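Local coordinates for protein tryptophan decarboxylase 1 (PDB 6KHO) that decarboxylates L-tryptophan to tryptamine and 5-hydroxy-L-tryptophan to serotonin, using pyridoxal 5'-phosphate as cofactor and working as a homodimer, at residues C437-A442 / R481-F486. Numbering follows the deposited sequence.
Sequences CFRIRA and RFVLRF
Phe438 and Leu484 face each other as an antiparallel hydrogen-bonded pair, tying strand 437-440 to strand 481-486. Phe438 N donates a hydrogen bond to Leu484 O, 3.1 Å away and nearly straight, and Leu484 N returns a bond to Phe438 O at 2.9 Å. Next to it, Cys437 and Arg485 form a non-hydrogen-bonded pair. The strand axes, at 128°, are far from exactly antiparallel, and beyond Arg439 the chains diverge.

Phe438 has CG in the crowded position between backbone N and carbonyl carbon (chi1 75°), which swings its ring across the neighbouring strand. Leu484 CB lies off-centre against the ring as a CH-pi contact, 4.1 Å from its centroid, while Phe486 CB touches Phe438 CE1. The rings of Phe438 and Phe486 suit the side that helix 495-513 packs against, while Leu484 meets His475 of strand 474-478. On the face of Cys437, a small residue leaves room for Val483 CG1, 3.8 Å from Cys437 CB. Arg485 also projects there, its guanidinium held by the carbonyls of Phe103, Thr273 and Ser274, close to serotonin-binding Phe104.

Arg481 CD lies over one face of the Arg439 guanidinium, offset toward its rim, 3.6 Å from Arg439 CZ, and the two guanidinium planes stand 64° apart. Glu451 and Asp455 each bridge to both arginines, and Glu426 also binds Arg439, so the acids probably offset the like charges. Arg439 CD packs 3.4 Å from Phe482 O, a buried carbonyl without a polar partner. Replacing Arg439 with leucine would probably leave Glu426 without its mate and Arg481 without the flat group beneath its CD.

Strands 435-440 and 481-487 form the central pair of a four-stranded antiparallel sheet, characteristic of the small C-terminal domain in fold-type I PLP enzymes such as group II decarboxylases; Arg485 links this sheet to the active-site region.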
loop_
_atom_site.group_PDB
_atom_site.type_symbol
_atom_site.label_atom_id
_atom_site.label_comp_id
_atom_site.label_asym_id
_atom_site.label_seq_id
_atom_site.Cartn_x
_atom_site.Cartn_y
_atom_site.Cartn_z
ATOM N N CYS A 437 3.408 -30.725 -3.354
ATOM C CA CYS A 437 4.190 -30.968 -2.150
ATOM C C CYS A 437 4.735 -32.392 -2.213
ATOM O O CYS A 437 3.972 -33.340 -2.421
ATOM C CB CYS A 437 3.345 -30.766 -0.887
ATOM S SG CYS A 437 2.858 -29.040 -0.514
ATOM N N PHE A 438 6.047 -32.535 -2.039
ATOM C CA PHE A 438 6.700 -33.823 -2.219
ATOM C C PHE A 438 7.887 -33.909 -1.273
ATOM O O PHE A 438 8.355 -32.897 -0.743
ATOM C CB PHE A 438 7.153 -34.036 -3.674
ATOM C CG PHE A 438 8.380 -33.248 -4.055
ATOM C CD1 PHE A 438 8.325 -31.866 -4.196
ATOM C CD2 PHE A 438 9.590 -33.885 -4.266
ATOM C CE1 PHE A 438 9.455 -31.139 -4.540
ATOM C CE2 PHE A 438 10.725 -33.162 -4.616
ATOM C CZ PHE A 438 10.658 -31.789 -4.751
ATOM N N ARG A 439 8.364 -35.135 -1.050
ATOM C CA ARG A 439 9.557 -35.305 -0.233
ATOM C C ARG A 439 10.204 -36.650 -0.526
ATOM O O ARG A 439 9.599 -37.543 -1.130
ATOM C CB ARG A 439 9.242 -35.171 1.262
ATOM C CG ARG A 439 8.400 -36.284 1.857
ATOM C CD ARG A 439 8.472 -36.205 3.374
ATOM N NE ARG A 439 8.499 -37.528 3.990
ATOM C CZ ARG A 439 9.253 -37.849 5.035
ATOM N NH1 ARG A 439 10.054 -36.942 5.588
ATOM N NH2 ARG A 439 9.206 -39.079 5.529
ATOM N N ILE A 440 11.465 -36.757 -0.113
ATOM C CA ILE A 440 12.171 -38.033 -0.115
ATOM C C ILE A 440 11.530 -38.939 0.930
ATOM O O ILE A 440 11.515 -38.613 2.123
ATOM C CB ILE A 440 13.667 -37.832 0.163
ATOM C CG1 ILE A 440 14.367 -37.230 -1.062
ATOM C CG2 ILE A 440 14.322 -39.151 0.577
ATOM C CD1 ILE A 440 15.729 -36.625 -0.751
ATOM N N ARG A 441 10.978 -40.064 0.473
ATOM C CA ARG A 441 10.342 -41.059 1.325
ATOM C C ARG A 441 11.334 -41.630 2.337
ATOM O O ARG A 441 12.549 -41.631 2.129
ATOM C CB ARG A 441 9.782 -42.197 0.467
ATOM C CG ARG A 441 8.398 -42.668 0.844
ATOM C CD ARG A 441 8.130 -44.079 0.321
ATOM N NE ARG A 441 7.562 -44.087 -1.028
ATOM C CZ ARG A 441 6.323 -43.697 -1.336
ATOM N NH1 ARG A 441 5.496 -43.261 -0.387
ATOM N NH2 ARG A 441 5.906 -43.745 -2.598
ATOM N N ALA A 442 10.797 -42.131 3.448
ATOM C CA ALA A 442 11.599 -42.931 4.364
ATOM C C ALA A 442 11.686 -44.364 3.850
ATOM O O ALA A 442 10.699 -44.930 3.367
ATOM C CB ALA A 442 11.006 -42.909 5.769
ATOM N N ARG A 481 6.286 -33.278 9.301
ATOM C CA ARG A 481 7.262 -33.771 8.336
ATOM C C ARG A 481 7.868 -32.626 7.531
ATOM O O ARG A 481 7.175 -31.661 7.186
ATOM C CB ARG A 481 6.618 -34.781 7.385
ATOM C CG ARG A 481 6.163 -36.040 8.085
ATOM C CD ARG A 481 7.198 -37.135 7.932
ATOM N NE ARG A 481 8.447 -36.881 8.659
ATOM C CZ ARG A 481 8.588 -36.871 9.985
ATOM N NH1 ARG A 481 7.558 -37.116 10.782
ATOM N NH2 ARG A 481 9.775 -36.618 10.520
ATOM N N PHE A 482 9.167 -32.744 7.237
ATOM C CA PHE A 482 9.846 -31.811 6.342
ATOM C C PHE A 482 9.426 -32.099 4.909
ATOM O O PHE A 482 9.591 -33.225 4.424
ATOM C CB PHE A 482 11.359 -31.940 6.494
ATOM C CG PHE A 482 12.138 -30.779 5.947
ATOM C CD1 PHE A 482 12.443 -30.707 4.597
ATOM C CD2 PHE A 482 12.584 -29.769 6.784
ATOM C CE1 PHE A 482 13.170 -29.649 4.089
ATOM C CE2 PHE A 482 13.315 -28.709 6.287
ATOM C CZ PHE A 482 13.610 -28.648 4.933
ATOM N N VAL A 483 8.882 -31.085 4.231
ATOM C CA VAL A 483 8.310 -31.241 2.898
ATOM C C VAL A 483 8.863 -30.145 1.989
ATOM O O VAL A 483 9.063 -29.003 2.420
ATOM C CB VAL A 483 6.767 -31.201 2.951
ATOM C CG1 VAL A 483 6.169 -31.133 1.556
ATOM C CG2 VAL A 483 6.235 -32.417 3.709
ATOM N N LEU A 484 9.151 -30.505 0.742
ATOM C CA LEU A 484 9.564 -29.538 -0.262
ATOM C C LEU A 484 8.342 -29.084 -1.054
ATOM O O LEU A 484 7.564 -29.916 -1.539
ATOM C CB LEU A 484 10.611 -30.142 -1.204
ATOM C CG LEU A 484 11.956 -30.550 -0.589
ATOM C CD1 LEU A 484 13.008 -30.799 -1.666
ATOM C CD2 LEU A 484 12.445 -29.495 0.393
ATOM N N ARG A 485 8.179 -27.769 -1.184
ATOM C CA ARG A 485 7.172 -27.207 -2.076
ATOM C C ARG A 485 7.753 -26.991 -3.471
ATOM O O ARG A 485 8.892 -26.537 -3.623
ATOM C CB ARG A 485 6.646 -25.878 -1.526
ATOM C CG ARG A 485 5.912 -25.990 -0.203
ATOM C CD ARG A 485 5.604 -24.611 0.369
ATOM N NE ARG A 485 4.391 -24.021 -0.200
ATOM C CZ ARG A 485 4.379 -23.193 -1.244
ATOM N NH1 ARG A 485 5.513 -22.863 -1.864
ATOM N NH2 ARG A 485 3.225 -22.698 -1.683
ATOM N N PHE A 486 6.955 -27.317 -4.488
ATOM C CA PHE A 486 7.263 -27.029 -5.889
ATOM C C PHE A 486 6.086 -26.238 -6.466
ATOM O O PHE A 486 5.068 -26.821 -6.856
ATOM C CB PHE A 486 7.519 -28.314 -6.682
ATOM C CG PHE A 486 8.246 -28.088 -7.982
ATOM C CD1 PHE A 486 9.623 -27.908 -8.002
ATOM C CD2 PHE A 486 7.551 -28.048 -9.183
ATOM C CE1 PHE A 486 10.294 -27.702 -9.196
ATOM C CE2 PHE A 486 8.212 -27.836 -10.385
ATOM C CZ PHE A 486 9.586 -27.663 -10.394
#